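Local coordinates for protein fructose-bisphosphate aldolase (Plasmodium falciparum, PDB 4TR9) that belongs to the class I aldolase family of TIM-barrel enzymes, assembles from four chains and binds the ligand N'-[(E)-(2,4-dichlorophenyl)methylidene]-3,4-dihydroxybenzohydrazide, at residues A[212-217]-A[264-269]; A[208-213]-A[239-244]; A[65-70]-A[329-334]. All blocks are in the same frame, centred on the assembly; numbering follows the deposited sequence. Where two conformers were deposited one is given.

Contact 1: A[212-217]-A[264-269]; sequences VTQKVL and LRRTVP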
loop_
_atom_site.group_PDB
_atom_site.type_symbol
_atom_site.label_atom_id
_atom_site.label_comp_id
_atom_site.label_asym_id
_atom_site.label_seq_id
_atom_site.Cartn_x
_atom_site.Cartn_y
_atom_site.Cartn_z
ATOM N N VAL A 212 -7.458 -6.865 -16.174
ATOM C CA VAL A 212 -6.707 -5.619 -16.066
ATOM C C VAL A 212 -7.595 -4.476 -15.580
ATOM O O VAL A 212 -7.219 -3.732 -14.674
ATOM C CB VAL A 212 -6.066 -5.228 -17.413
ATOM C CG1 VAL A 212 -5.467 -3.832 -17.337
ATOM C CG2 VAL A 212 -5.011 -6.247 -17.813
ATOM N N THR A 213 -8.773 -4.343 -16.183
ATOM C CA THR A 213 -9.705 -3.286 -15.809
ATOM C C THR A 213 -10.132 -3.425 -14.353
ATOM O O THR A 213 -10.234 -2.436 -13.628
ATOM C CB THR A 213 -10.954 -3.288 -16.709
ATOM O OG1 THR A 213 -10.555 -3.179 -18.082
ATOM C CG2 THR A 213 -11.869 -2.125 -16.360
ATOM N N GLN A 214 -10.370 -4.661 -13.928
ATOM C CA GLN A 214 -10.746 -4.938 -12.547
ATOM C C GLN A 214 -9.627 -4.547 -11.585
ATOM O O GLN A 214 -9.880 -4.019 -10.503
ATOM C CB GLN A 214 -11.102 -6.417 -12.378
ATOM C CG GLN A 214 -11.440 -6.821 -10.953
ATOM C CD GLN A 214 -11.857 -8.274 -10.845
ATOM O OE1 GLN A 214 -12.213 -8.906 -11.840
ATOM N NE2 GLN A 214 -11.813 -8.812 -9.632
ATOM N N LYS A 215 -8.387 -4.804 -11.992
ATOM C CA LYS A 215 -7.226 -4.480 -11.171
ATOM C C LYS A 215 -7.012 -2.972 -11.082
ATOM O O LYS A 215 -6.711 -2.440 -10.013
ATOM C CB LYS A 215 -5.971 -5.156 -11.729
ATOM C CG LYS A 215 -4.709 -4.888 -10.926
ATOM C CD LYS A 215 -3.487 -5.479 -11.611
ATOM C CE LYS A 215 -2.224 -5.243 -10.798
ATOM N NZ LYS A 215 -2.277 -5.920 -9.472
ATOM N N VAL A 216 -7.168 -2.290 -12.212
ATOM C CA VAL A 216 -6.988 -0.844 -12.264
ATOM C C VAL A 216 -8.060 -0.122 -11.452
ATOM O O VAL A 216 -7.747 0.745 -10.636
ATOM C CB VAL A 216 -7.011 -0.324 -13.716
ATOM C CG1 VAL A 216 -7.019 1.197 -13.738
ATOM C CG2 VAL A 216 -5.819 -0.864 -14.491
ATOM N N LEU A 217 -9.320 -0.492 -11.671
ATOM C CA LEU A 217 -10.437 0.134 -10.968
ATOM C C LEU A 217 -10.337 -0.051 -9.456
ATOM O O LEU A 217 -10.734 0.827 -8.690
ATOM C CB LEU A 217 -11.770 -0.421 -11.476
ATOM C CG LEU A 217 -12.195 0.039 -12.874
ATOM C CD1 LEU A 217 -13.590 -0.467 -13.207
ATOM C CD2 LEU A 217 -12.126 1.555 -12.988
ATOM N N LEU A 264 -17.596 -4.113 -13.396
ATOM C CA LEU A 264 -18.073 -2.969 -12.628
ATOM C C LEU A 264 -18.662 -3.392 -11.288
ATOM O O LEU A 264 -18.426 -2.745 -10.267
ATOM C CB LEU A 264 -19.113 -2.185 -13.430
ATOM C CG LEU A 264 -18.602 -1.488 -14.693
ATOM C CD1 LEU A 264 -19.732 -0.745 -15.390
ATOM C CD2 LEU A 264 -17.457 -0.543 -14.360
ATOM N N ARG A 265 -19.426 -4.480 -11.292
ATOM C CA ARG A 265 -20.057 -4.974 -10.072
ATOM C C ARG A 265 -19.022 -5.440 -9.053
ATOM O O ARG A 265 -19.266 -5.397 -7.848
ATOM C CB ARG A 265 -21.027 -6.113 -10.392
ATOM C CG ARG A 265 -22.287 -5.669 -11.117
ATOM C CD ARG A 265 -23.234 -6.834 -11.344
ATOM N NE ARG A 265 -23.640 -7.461 -10.091
ATOM C CZ ARG A 265 -24.673 -7.061 -9.357
ATOM N NH1 ARG A 265 -24.972 -7.692 -8.229
ATOM N NH2 ARG A 265 -25.409 -6.029 -9.748
ATOM N N ARG A 266 -17.867 -5.876 -9.540
ATOM C CA ARG A 266 -16.808 -6.368 -8.666
ATOM C C ARG A 266 -15.957 -5.246 -8.074
ATOM O O ARG A 266 -15.214 -5.468 -7.119
ATOM C CB ARG A 266 -15.899 -7.341 -9.423
ATOM C CG ARG A 266 -16.502 -8.713 -9.680
ATOM C CD ARG A 266 -15.533 -9.581 -10.472
ATOM N NE ARG A 266 -16.042 -10.932 -10.692
ATOM C CZ ARG A 266 -15.409 -11.859 -11.403
ATOM N NH1 ARG A 266 -15.943 -13.063 -11.552
ATOM N NH2 ARG A 266 -14.242 -11.581 -11.969
ATOM N N THR A 267 -16.063 -4.045 -8.635
ATOM C CA THR A 267 -15.140 -2.973 -8.269
ATOM C C THR A 267 -15.805 -1.662 -7.847
ATOM O O THR A 267 -15.271 -0.941 -7.004
ATOM C CB THR A 267 -14.177 -2.664 -9.435
ATOM O OG1 THR A 267 -14.932 -2.356 -10.613
ATOM C CG2 THR A 267 -13.277 -3.857 -9.720
ATOM N N VAL A 268 -16.960 -1.349 -8.429
ATOM C CA VAL A 268 -17.574 -0.036 -8.234
ATOM C C VAL A 268 -18.680 -0.024 -7.179
ATOM O O VAL A 268 -19.741 -0.613 -7.380
ATOM C CB VAL A 268 -18.167 0.503 -9.554
ATOM C CG1 VAL A 268 -18.777 1.876 -9.333
ATOM C CG2 VAL A 268 -17.100 0.556 -10.636
ATOM N N PRO A 269 -18.435 0.666 -6.052
ATOM C CA PRO A 269 -19.431 0.819 -4.984
ATOM C C PRO A 269 -20.673 1.573 -5.458
ATOM O O PRO A 269 -20.547 2.528 -6.225
ATOM C CB PRO A 269 -18.683 1.622 -3.913
ATOM C CG PRO A 269 -17.238 1.400 -4.204
ATOM C CD PRO A 269 -17.151 1.293 -5.695
#
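Gln214 is the first residue of 212-217 to meet 264-269, and it does so at two levels. Near its base, CG packs 3.7 Å from Thr267 CG2, and the same methyl also sits 3.5 Å from Gln214 O, so the threonine branch rests against both backbone and side chain of the helix turn. With CG anti to the backbone N and the chain extended beyond it, the amide is carried away from the helix, out to Arg266. There Gln214 OE1 lies at the edge of the guanidinium, near its plane, and receives a weak hydrogen bond from Arg266 NH2 at 3.4 Å; the bond is long but fairly straight, with 161° at the hydrogen. Amide and guanidinium planes are turned 66° apart, and Arg266 CD packs against the amide, 3.7 Å from Gln214 OE1. The firmer anchor of Arg266 is a salt bridge from NE to Glu232 of the second subunit, so this corner of the contact belongs to a subunit interface as well.

The pair illustrates how neighbouring outer helices pack in a TIM barrel: helices 206-226 and 253-267 follow the adjacent strands 191-198 and 235-236.

One turn on, Leu217 takes over and the contact becomes largely apolar. Its CB is 3.9 Å from Thr267 CB, the two side chains crossing at about a right angle. CD1 reaches further, to 3.5 Å from Thr267 OG1, a hydroxyl whose hydrogen-bond partner is Thr263 O in the preceding turn. The Thr267 chi1 of 56° sets OG1 between backbone N and carbonyl carbon, which leaves CG2 for Gln214. Leu217 CD1 also touches Leu264 CD2 at 4.0 Å and, more loosely, Val268 CG2 at 4.5 Å.

Contact 2: A[208-213]-A[239-244]; sequences VCAVVT and NMVTAG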
loop_
_atom_site.group_PDB
_atom_site.type_symbol
_atom_site.label_atom_id
_atom_site.label_comp_id
_atom_site.label_asym_id
_atom_site.label_seq_id
_atom_site.Cartn_x
_atom_site.Cartn_y
_atom_site.Cartn_z
ATOM N N VAL A 208 -8.533 -10.926 -20.734
ATOM C CA VAL A 208 -7.381 -10.192 -20.226
ATOM C C VAL A 208 -7.774 -8.765 -19.863
ATOM O O VAL A 208 -7.384 -8.249 -18.814
ATOM C CB VAL A 208 -6.231 -10.163 -21.253
ATOM C CG1 VAL A 208 -5.080 -9.305 -20.748
ATOM C CG2 VAL A 208 -5.757 -11.576 -21.555
ATOM N N CYS A 209 -8.560 -8.137 -20.733
ATOM C CA CYS A 209 -9.020 -6.772 -20.508
ATOM C C CYS A 209 -9.858 -6.664 -19.238
ATOM O O CYS A 209 -9.784 -5.667 -18.523
ATOM C CB CYS A 209 -9.828 -6.274 -21.708
ATOM S SG CYS A 209 -10.453 -4.587 -21.532
ATOM N N ALA A 210 -10.651 -7.694 -18.962
ATOM C CA ALA A 210 -11.482 -7.719 -17.764
ATOM C C ALA A 210 -10.625 -7.760 -16.503
ATOM O O ALA A 210 -10.874 -7.024 -15.548
ATOM C CB ALA A 210 -12.429 -8.907 -17.798
ATOM N N VAL A 211 -9.614 -8.623 -16.509
ATOM C CA VAL A 211 -8.720 -8.772 -15.367
ATOM C C VAL A 211 -7.944 -7.485 -15.104
ATOM O O VAL A 211 -7.796 -7.059 -13.957
ATOM C CB VAL A 211 -7.726 -9.931 -15.581
ATOM C CG1 VAL A 211 -6.748 -10.017 -14.421
ATOM C CG2 VAL A 211 -8.471 -11.245 -15.749
ATOM N N VAL A 212 -7.458 -6.865 -16.174
ATOM C CA VAL A 212 -6.707 -5.619 -16.066
ATOM C C VAL A 212 -7.595 -4.476 -15.580
ATOM O O VAL A 212 -7.219 -3.732 -14.674
ATOM C CB VAL A 212 -6.066 -5.228 -17.413
ATOM C CG1 VAL A 212 -5.467 -3.832 -17.337
ATOM C CG2 VAL A 212 -5.011 -6.247 -17.813
ATOM N N THR A 213 -8.773 -4.343 -16.183
ATOM C CA THR A 213 -9.705 -3.286 -15.809
ATOM C C THR A 213 -10.132 -3.425 -14.353
ATOM O O THR A 213 -10.234 -2.436 -13.628
ATOM C CB THR A 213 -10.954 -3.288 -16.709
ATOM O OG1 THR A 213 -10.555 -3.179 -18.082
ATOM C CG2 THR A 213 -11.869 -2.125 -16.360
ATOM N N ASN A 239 -13.324 2.489 -19.889
ATOM C CA ASN A 239 -13.549 1.873 -21.186
ATOM C C ASN A 239 -14.401 0.623 -21.033
ATOM O O ASN A 239 -14.380 -0.023 -19.986
ATOM C CB ASN A 239 -12.221 1.521 -21.853
ATOM C CG ASN A 239 -11.404 0.538 -21.037
ATOM O OD1 ASN A 239 -11.299 0.664 -19.817
ATOM N ND2 ASN A 239 -10.830 -0.454 -21.708
ATOM N N MET A 240 -15.158 0.288 -22.071
ATOM C CA MET A 240 -15.916 -0.954 -22.074
ATOM C C MET A 240 -14.957 -2.137 -22.112
ATOM O O MET A 240 -13.943 -2.100 -22.808
ATOM C CB MET A 240 -16.875 -1.009 -23.264
ATOM C CG MET A 240 -17.972 0.041 -23.231
ATOM S SD MET A 240 -19.067 -0.083 -24.657
ATOM C CE MET A 240 -20.239 1.222 -24.302
ATOM N N VAL A 241 -15.271 -3.182 -21.352
ATOM C CA VAL A 241 -14.439 -4.376 -21.344
ATOM C C VAL A 241 -14.590 -5.119 -22.666
ATOM O O VAL A 241 -15.541 -5.875 -22.865
ATOM C CB VAL A 241 -14.792 -5.313 -20.177
ATOM C CG1 VAL A 241 -13.928 -6.561 -20.225
ATOM C CG2 VAL A 241 -14.610 -4.590 -18.851
ATOM N N THR A 242 -13.651 -4.879 -23.574
ATOM C CA THR A 242 -13.683 -5.493 -24.895
ATOM C C THR A 242 -12.361 -6.176 -25.212
ATOM O O THR A 242 -11.358 -5.954 -24.534
ATOM C CB THR A 242 -13.980 -4.458 -25.997
ATOM O OG1 THR A 242 -12.905 -3.513 -26.069
ATOM C CG2 THR A 242 -15.279 -3.721 -25.710
ATOM N N ALA A 243 -12.363 -7.006 -26.248
ATOM C CA ALA A 243 -11.135 -7.625 -26.723
ATOM C C ALA A 243 -10.270 -6.582 -27.417
ATOM O O ALA A 243 -10.733 -5.479 -27.713
ATOM C CB ALA A 243 -11.443 -8.779 -27.662
ATOM N N GLY A 244 -9.014 -6.929 -27.672
ATOM C CA GLY A 244 -8.102 -6.025 -28.345
ATOM C C GLY A 244 -8.507 -5.769 -29.783
ATOM O O GLY A 244 -9.254 -6.550 -30.373
#
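In the TIM barrel, Cys209 and Ala210 of outer helix 206-226 meet Val241 and Thr242 in the loop that leads from strand 235-236 to helix 253-267. The loop starts close to the ligand pocket: Lys237, which lines it, stands two residues before Asn239. Val241 supplies the apolar part. Its CG1 packs 3.7 Å from Ala210 CB and equally near the helix backbone at Ala210 CA, while Leu259 and Thr263 of helix 253-267 also touch its side chain.

Cys209 leans over the loop backbone. Its SG, anti to the backbone N (chi1 180°), lies 4.0 Å from Val241 CA and 3.4 Å from Thr242 O, and Cys209 CB comes to 3.2 Å of that same oxygen, a tight fit of side chain against carbonyl. On the other side of Val241 in sequence, Asn239 brings ND2 to 4.2 Å from the Cys209 sulfur.

Thr213, one turn along the helix, faces the loop too, but its hydroxyl turns back on its own helix: Thr213 OG1 donates a 2.6 Å hydrogen bond to Cys209 O, reaching that carbonyl from the face opposite to the one used by Thr213 N.

Contact 3: A[65-70]-A[329-334]; sequences YRDLLF and KAREVL
With CG anti to its carbonyl carbon (chi1 -77°) and the chain extended from CG to NE, Arg331 reaches across to the backbone carbonyls of Asp67 and Leu68. Its NE donates to Leu68 O at 3.0 Å; the nitrogen lies in the carbonyl plane on a lone pair, although the bond bends to 131° at the hydrogen because the oxygen is tilted out of the guanidinium plane. Arg331 NH1 adds a weak bond of 3.2 Å to Asp67 O. The same NH1 forms a long salt bridge with Asp67 OD2, at 3.7 Å, while the other carboxylate oxygen, OD1, is held by Asn93. Both carbonyls belong to the last turn of helix 59-70, the negative end of its dipole, where a cation is probably favoured. Thr72 OG1 lies within hydrogen-bonding reach of both Leu68 O and Leu69 O, so Leu68 O may be shared with Arg331.

In the TIM barrel, helix 59-70 lies between strands 35-39 and 79-84, and helix 327-346 comes after the last strand, 303-308, so this contact packs the C-terminal helix onto an early outer helix. The segment axes approach to 9.8 Å and make an angle of 55°. Helix 310-320 touches both partners, through Trp320 against Leu68 and Thr319 against Val333.

Alongside the arginine stem the packing is apolar. Leu68 CG lies 3.9 Å from Arg331 CG, supporting the aliphatic stem obliquely, and Leu68 CD1 meets Ala330 CB at 4.2 Å. Further along, Leu334 and Leu69 cross at about a right angle, their CD2 methyls 3.8 Å apart. Leu69 CG rests over one face of the Tyr65 ring, offset toward its rim, and Leu334 CD2 also comes within 3.7 Å of Leu69 O.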
loop_
_atom_site.group_PDB
_atom_site.type_symbol
_atom_site.label_atom_id
_atom_site.label_comp_id
_atom_site.label_asym_id
_atom_site.label_seq_id
_atom_site.Cartn_x
_atom_site.Cartn_y
_atom_site.Cartn_z
ATOM N N TYR A 65 -18.462 25.286 -35.240
ATOM C CA TYR A 65 -18.763 23.869 -35.083
ATOM C C TYR A 65 -19.412 23.571 -33.737
ATOM O O TYR A 65 -20.413 22.858 -33.668
ATOM C CB TYR A 65 -17.500 23.023 -35.242
ATOM C CG TYR A 65 -17.729 21.568 -34.915
ATOM C CD1 TYR A 65 -18.664 20.821 -35.616
ATOM C CD2 TYR A 65 -17.016 20.943 -33.901
ATOM C CE1 TYR A 65 -18.884 19.492 -35.320
ATOM C CE2 TYR A 65 -17.227 19.612 -33.599
ATOM C CZ TYR A 65 -18.162 18.893 -34.313
ATOM O OH TYR A 65 -18.380 17.569 -34.021
ATOM N N ARG A 66 -18.838 24.113 -32.669
ATOM C CA ARG A 66 -19.375 23.912 -31.328
ATOM C C ARG A 66 -20.718 24.615 -31.171
ATOM O O ARG A 66 -21.540 24.232 -30.341
ATOM C CB ARG A 66 -18.386 24.406 -30.270
ATOM C CG ARG A 66 -17.638 23.290 -29.554
ATOM C CD ARG A 66 -16.806 22.459 -30.519
ATOM N NE ARG A 66 -15.517 23.079 -30.811
ATOM C CZ ARG A 66 -14.383 22.771 -30.190
ATOM N NH1 ARG A 66 -13.255 23.385 -30.520
ATOM N NH2 ARG A 66 -14.374 21.844 -29.241
ATOM N N ASP A 67 -20.935 25.649 -31.979
ATOM C CA ASP A 67 -22.214 26.349 -31.995
ATOM C C ASP A 67 -23.278 25.456 -32.619
ATOM O O ASP A 67 -24.439 25.471 -32.211
ATOM C CB ASP A 67 -22.108 27.667 -32.766
ATOM C CG ASP A 67 -23.463 28.281 -33.062
ATOM O OD1 ASP A 67 -24.008 28.974 -32.178
ATOM O OD2 ASP A 67 -23.982 28.073 -34.180
ATOM N N LEU A 68 -22.866 24.678 -33.615
ATOM C CA LEU A 68 -23.756 23.742 -34.288
ATOM C C LEU A 68 -24.219 22.657 -33.326
ATOM O O LEU A 68 -25.376 22.239 -33.352
ATOM C CB LEU A 68 -23.054 23.122 -35.502
ATOM C CG LEU A 68 -23.809 22.115 -36.374
ATOM C CD1 LEU A 68 -23.363 22.258 -37.815
ATOM C CD2 LEU A 68 -23.584 20.686 -35.903
ATOM N N LEU A 69 -23.302 22.204 -32.478
ATOM C CA LEU A 69 -23.600 21.150 -31.517
ATOM C C LEU A 69 -24.507 21.650 -30.399
ATOM O O LEU A 69 -25.560 21.072 -30.136
ATOM C CB LEU A 69 -22.307 20.588 -30.922
ATOM C CG LEU A 69 -21.316 19.933 -31.887
ATOM C CD1 LEU A 69 -20.056 19.510 -31.148
ATOM C CD2 LEU A 69 -21.951 18.743 -32.588
ATOM N N PHE A 70 -24.095 22.734 -29.750
ATOM C CA PHE A 70 -24.782 23.215 -28.557
ATOM C C PHE A 70 -26.042 23.999 -28.905
ATOM O O PHE A 70 -26.926 24.173 -28.066
ATOM C CB PHE A 70 -23.840 24.081 -27.715
ATOM C CG PHE A 70 -22.516 23.428 -27.420
ATOM C CD1 PHE A 70 -22.414 22.050 -27.310
ATOM C CD2 PHE A 70 -21.373 24.193 -27.258
ATOM C CE1 PHE A 70 -21.200 21.449 -27.047
ATOM C CE2 PHE A 70 -20.156 23.597 -26.993
ATOM C CZ PHE A 70 -20.070 22.223 -26.890
ATOM N N LYS A 329 -29.023 20.181 -41.281
ATOM C CA LYS A 329 -28.928 18.809 -41.758
ATOM C C LYS A 329 -28.033 17.978 -40.844
ATOM O O LYS A 329 -28.320 16.815 -40.569
ATOM C CB LYS A 329 -28.394 18.783 -43.191
ATOM C CG LYS A 329 -28.463 17.423 -43.865
ATOM C CD LYS A 329 -27.837 17.474 -45.252
ATOM C CE LYS A 329 -28.469 18.566 -46.104
ATOM N NZ LYS A 329 -27.802 18.696 -47.429
ATOM N N ALA A 330 -26.949 18.588 -40.375
ATOM C CA ALA A 330 -26.007 17.908 -39.495
ATOM C C ALA A 330 -26.545 17.819 -38.070
ATOM O O ALA A 330 -26.237 16.878 -37.339
ATOM C CB ALA A 330 -24.661 18.618 -39.510
ATOM N N ARG A 331 -27.347 18.805 -37.679
ATOM C CA ARG A 331 -27.926 18.831 -36.340
ATOM C C ARG A 331 -28.926 17.698 -36.144
ATOM O O ARG A 331 -29.096 17.196 -35.033
ATOM C CB ARG A 331 -28.594 20.179 -36.068
ATOM C CG ARG A 331 -27.616 21.298 -35.753
ATOM C CD ARG A 331 -28.338 22.605 -35.473
ATOM N NE ARG A 331 -27.421 23.641 -35.009
ATOM C CZ ARG A 331 -27.788 24.882 -34.706
ATOM N NH1 ARG A 331 -26.885 25.759 -34.290
ATOM N NH2 ARG A 331 -29.057 25.246 -34.820
ATOM N N GLU A 332 -29.587 17.297 -37.226
ATOM C CA GLU A 332 -30.510 16.170 -37.172
ATOM C C GLU A 332 -29.728 14.867 -37.036
ATOM O O GLU A 332 -30.180 13.924 -36.386
ATOM C CB GLU A 332 -31.403 16.135 -38.415
ATOM C CG GLU A 332 -32.439 15.015 -38.403
ATOM C CD GLU A 332 -33.436 15.122 -39.543
ATOM O OE1 GLU A 332 -33.529 16.207 -40.155
ATOM O OE2 GLU A 332 -34.128 14.121 -39.826
ATOM N N VAL A 333 -28.549 14.825 -37.650
ATOM C CA VAL A 333 -27.664 13.672 -37.534
ATOM C C VAL A 333 -27.190 13.534 -36.090
ATOM O O VAL A 333 -27.050 12.426 -35.572
ATOM C CB VAL A 333 -26.447 13.790 -38.476
ATOM C CG1 VAL A 333 -25.540 12.578 -38.335
ATOM C CG2 VAL A 333 -26.909 13.946 -39.916
ATOM N N LEU A 334 -26.957 14.671 -35.445
ATOM C CA LEU A 334 -26.565 14.696 -34.042
ATOM C C LEU A 334 -27.687 14.178 -33.148
ATOM O O LEU A 334 -27.441 13.454 -32.182
ATOM C CB LEU A 334 -26.176 16.114 -33.622
ATOM C CG LEU A 334 -25.830 16.310 -32.145
ATOM C CD1 LEU A 334 -24.620 15.472 -31.761
ATOM C CD2 LEU A 334 -25.591 17.781 -31.837
#

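In the fold
Followed from the N terminus, the chain passes the first barrel strand, 35-39, and reaches helix 59-70, which later meets helix 327-346 near the C terminus; contact 3 thus closes a loop containing most of the barrel strands. Within that loop lie the other two contacts. Both start on helix 206-226: contact 2 closes the shorter loop, at 239-244, and contact 1 the longer, at 264-269. They share Val212 and Thr213, and their centres lie about 10 Å apart; through them helix 206-226 is tied both to the segment leaving strand 235-236 and to the helix after it. Contact 3 lies on the opposite side of the chain's centre, its centre about 35 Å from that of contact 1 and about 32 Å from that of contact 2.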